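Local coordinates for uncharacterized protein YGR203W (Saccharomyces cerevisiae, PDB 3FS5) that acts as a protein phosphatase of the Cdc25-like MPI family, built on a single rhodanese-type domain, at residues V9-P14 with L118-G123. Sequence-based numbering, arbitrary orientation.
Sequences VKYLDP and LWVLRG
Tyr11 and Arg122 meet with the planes of ring and guanidinium 17° apart, Tyr11 CB lying 3.3 Å above one guanidinium face and displaced toward its rim. Tyr11 CD2 is over a guanidinium face too, 3.5 Å from Arg122 NH2. Arg122 reaches this position on a chain extended from CG to NE. Tyr11 CG stands anti to its own carbonyl carbon (chi1 -70°), which also brings CE2 to 3.7 Å from Val120 CB; the same Val120 CB makes an off-centre CH-pi contact, 4.2 Å from the ring centroid. With an alanine here the guanidinium would keep CB beside it but is likely to lose the ring atoms next to NH2, and Val120 its aromatic neighbour. Water 1 lies in the guanidinium plane at its edge, accepting from Arg122 NE at 2.6 Å and donating only weakly to Asp13 OD2.

On the face carrying Lys10 and Leu12, Trp119 receives Lys10 CB over its six-membered ring, 3.8 Å from the centroid, while Leu12 CB approaches the same ring obliquely. Parallel pairing is documented by four backbone hydrogen bonds, from Lys10 N to Leu118 O, Val120 N to Lys10 O, Leu12 N to Val120 O and Arg122 N to Leu12 O; the second is the most bent, at 139°.

Strand 10-12 forms one border of the five-stranded parallel rhodanese sheet, and strand 116-121 links it to strand 84-88. Val9 and Tyr11 touch helix 96-106; on the opposite face Leu12 and Leu121 meet Leu17 of helix 14-23, whose Trp20 sets its ring edge-to-face with Trp119.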
ATOM      1  N   VAL A   9       5.908  11.184   4.056  1.00 23.22           N
ATOM      2  CA  VAL A   9       4.813  10.303   3.680  1.00 22.46           C
ATOM      3  C   VAL A   9       3.793  11.080   2.854  1.00 23.31           C
ATOM      4  O   VAL A   9       3.223  12.072   3.325  1.00 23.18           O
ATOM      5  CB  VAL A   9       4.123   9.720   4.931  1.00 22.59           C
ATOM      6  CG1 VAL A   9       2.955   8.824   4.524  1.00 22.35           C
ATOM      7  CG2 VAL A   9       5.138   8.943   5.762  1.00 21.07           C
ATOM      8  N   LYS A  10       3.579  10.622   1.621  1.00 21.45           N
ATOM      9  CA  LYS A  10       2.638  11.252   0.697  1.00 23.43           C
ATOM     10  C   LYS A  10       1.307  10.505   0.661  1.00 22.06           C
ATOM     11  O   LYS A  10       1.224   9.354   1.085  1.00 21.26           O
ATOM     12  CB  LYS A  10       3.230  11.285  -0.713  1.00 26.34           C
ATOM     13  CG  LYS A  10       4.481  12.134  -0.854  1.00 32.17           C
ATOM     14  CD  LYS A  10       4.169  13.602  -0.663  1.00 37.18           C
ATOM     15  CE  LYS A  10       4.872  14.437  -1.722  1.00 41.14           C
ATOM     16  NZ  LYS A  10       4.444  14.021  -3.092  1.00 43.80           N
ATOM     17  N   TYR A  11       0.276  11.167   0.139  1.00 19.27           N
ATOM     18  CA  TYR A  11      -1.056  10.580   0.053  1.00 21.07           C
ATOM     19  C   TYR A  11      -1.562  10.506  -1.375  1.00 21.30           C
ATOM     20  O   TYR A  11      -1.377  11.431  -2.165  1.00 21.40           O
ATOM     21  CB  TYR A  11      -2.041  11.359   0.929  1.00 20.12           C
ATOM     22  CG  TYR A  11      -1.771  11.154   2.393  1.00 22.02           C
ATOM     23  CD1 TYR A  11      -0.635  11.699   2.995  1.00 23.80           C
ATOM     24  CD2 TYR A  11      -2.605  10.352   3.168  1.00 24.08           C
ATOM     25  CE1 TYR A  11      -0.334  11.442   4.335  1.00 23.91           C
ATOM     26  CE2 TYR A  11      -2.315  10.090   4.502  1.00 24.42           C
ATOM     27  CZ  TYR A  11      -1.180  10.636   5.077  1.00 26.15           C
ATOM     28  OH  TYR A  11      -0.892  10.370   6.396  1.00 29.03           O
ATOM     29  N   LEU A  12      -2.209   9.391  -1.686  1.00 21.72           N
ATOM     30  CA  LEU A  12      -2.713   9.123  -3.020  1.00 23.93           C
ATOM     31  C   LEU A  12      -4.221   8.860  -3.027  1.00 23.76           C
ATOM     32  O   LEU A  12      -4.754   8.240  -2.103  1.00 22.04           O
ATOM     33  CB  LEU A  12      -1.973   7.893  -3.566  1.00 25.69           C
ATOM     34  CG  LEU A  12      -2.067   7.497  -5.037  1.00 29.66           C
ATOM     35  CD1 LEU A  12      -1.379   8.549  -5.891  1.00 29.32           C
ATOM     36  CD2 LEU A  12      -1.401   6.149  -5.238  1.00 29.27           C
ATOM     37  N   ASP A  13      -4.901   9.329  -4.071  1.00 22.50           N
ATOM     38  CA  ASP A  13      -6.337   9.102  -4.216  1.00 24.39           C
ATOM     39  C   ASP A  13      -6.525   7.819  -5.020  1.00 21.65           C
ATOM     40  O   ASP A  13      -5.670   7.462  -5.830  1.00 20.22           O
ATOM     41  CB  ASP A  13      -7.004  10.266  -4.961  1.00 30.33           C
ATOM     42  CG  ASP A  13      -7.365  11.429  -4.046  1.00 34.43           C
ATOM     43  OD1 ASP A  13      -7.575  12.542  -4.569  1.00 38.53           O
ATOM     44  OD2 ASP A  13      -7.455  11.233  -2.814  1.00 36.19           O
ATOM     45  N   PRO A  14      -7.650   7.116  -4.813  1.00 21.17           N
ATOM     46  CA  PRO A  14      -7.969   5.867  -5.513  1.00 21.54           C
ATOM     47  C   PRO A  14      -7.887   5.998  -7.036  1.00 21.95           C
ATOM     48  O   PRO A  14      -7.414   5.086  -7.717  1.00 20.05           O
ATOM     49  CB  PRO A  14      -9.396   5.565  -5.050  1.00 23.15           C
ATOM     50  CG  PRO A  14      -9.452   6.181  -3.694  1.00 25.49           C
ATOM     51  CD  PRO A  14      -8.729   7.484  -3.880  1.00 23.25           C
ATOM     52  N   LEU A 118       7.201   6.774  -0.174  1.00 16.13           N
ATOM     53  CA  LEU A 118       6.116   6.182   0.597  1.00 18.17           C
ATOM     54  C   LEU A 118       4.787   6.905   0.444  1.00 17.12           C
ATOM     55  O   LEU A 118       4.720   8.128   0.563  1.00 16.85           O
ATOM     56  CB  LEU A 118       6.505   6.130   2.077  1.00 18.42           C
ATOM     57  CG  LEU A 118       7.808   5.391   2.385  1.00 23.80           C
ATOM     58  CD1 LEU A 118       8.084   5.446   3.885  1.00 24.94           C
ATOM     59  CD2 LEU A 118       7.710   3.945   1.910  1.00 21.04           C
ATOM     60  N   TRP A 119       3.735   6.131   0.186  1.00 15.35           N
ATOM     61  CA  TRP A 119       2.391   6.675   0.030  1.00 14.25           C
ATOM     62  C   TRP A 119       1.363   5.951   0.890  1.00 15.35           C
ATOM     63  O   TRP A 119       1.551   4.793   1.279  1.00 17.65           O
ATOM     64  CB  TRP A 119       1.898   6.548  -1.416  1.00 14.71           C
ATOM     65  CG  TRP A 119       2.777   7.122  -2.472  1.00 15.89           C
ATOM     66  CD1 TRP A 119       3.906   6.563  -2.998  1.00 15.94           C
ATOM     67  CD2 TRP A 119       2.574   8.353  -3.168  1.00 19.05           C
ATOM     68  NE1 TRP A 119       4.418   7.371  -3.986  1.00 18.09           N
ATOM     69  CE2 TRP A 119       3.619   8.478  -4.110  1.00 19.16           C
ATOM     70  CE3 TRP A 119       1.605   9.362  -3.090  1.00 18.01           C
ATOM     71  CZ2 TRP A 119       3.725   9.575  -4.970  1.00 19.66           C
ATOM     72  CZ3 TRP A 119       1.708  10.453  -3.946  1.00 21.87           C
ATOM     73  CH2 TRP A 119       2.763  10.549  -4.875  1.00 23.23           C
ATOM     74  N   VAL A 120       0.267   6.648   1.164  1.00 14.14           N
ATOM     75  CA  VAL A 120      -0.865   6.089   1.891  1.00 14.82           C
ATOM     76  C   VAL A 120      -2.068   6.345   0.982  1.00 15.92           C
ATOM     77  O   VAL A 120      -2.240   7.452   0.463  1.00 15.95           O
ATOM     78  CB  VAL A 120      -1.116   6.795   3.239  1.00 15.82           C
ATOM     79  CG1 VAL A 120      -2.424   6.287   3.853  1.00 13.07           C
ATOM     80  CG2 VAL A 120       0.045   6.535   4.193  1.00 14.90           C
ATOM     81  N   LEU A 121      -2.885   5.321   0.774  1.00 14.64           N
ATOM     82  CA  LEU A 121      -4.068   5.451  -0.065  1.00 15.37           C
ATOM     83  C   LEU A 121      -5.209   6.058   0.751  1.00 16.70           C
ATOM     84  O   LEU A 121      -5.725   5.423   1.675  1.00 13.68           O
ATOM     85  CB  LEU A 121      -4.482   4.074  -0.593  1.00 16.64           C
ATOM     86  CG  LEU A 121      -5.761   3.996  -1.430  1.00 17.29           C
ATOM     87  CD1 LEU A 121      -5.587   4.794  -2.726  1.00 18.60           C
ATOM     88  CD2 LEU A 121      -6.073   2.541  -1.735  1.00 18.69           C
ATOM     89  N   ARG A 122      -5.600   7.284   0.412  1.00 15.87           N
ATOM     90  CA  ARG A 122      -6.679   7.954   1.137  1.00 18.54           C
ATOM     91  C   ARG A 122      -7.988   7.178   1.056  1.00 18.36           C
ATOM     92  O   ARG A 122      -8.432   6.805  -0.030  1.00 17.75           O
ATOM     93  CB  ARG A 122      -6.911   9.374   0.594  1.00 19.16           C
ATOM     94  CG  ARG A 122      -5.816  10.389   0.920  1.00 21.59           C
ATOM     95  CD  ARG A 122      -6.304  11.814   0.633  1.00 24.67           C
ATOM     96  NE  ARG A 122      -5.278  12.836   0.843  1.00 26.60           N
ATOM     97  CZ  ARG A 122      -4.796  13.197   2.032  1.00 27.70           C
ATOM     98  NH1 ARG A 122      -3.866  14.138   2.105  1.00 26.41           N
ATOM     99  NH2 ARG A 122      -5.241  12.626   3.145  1.00 24.74           N
ATOM    100  N   GLY A 123      -8.596   6.929   2.211  1.00 18.85           N
ATOM    101  CA  GLY A 123      -9.871   6.234   2.229  1.00 18.48           C
ATOM    102  C   GLY A 123      -9.831   4.733   2.447  1.00 18.07           C
ATOM    103  O   GLY A 123     -10.865   4.130   2.720  1.00 18.31           O
TER
HETATM  104  O   HOH W   1      -4.725  13.047  -1.662  1.00 49.94           O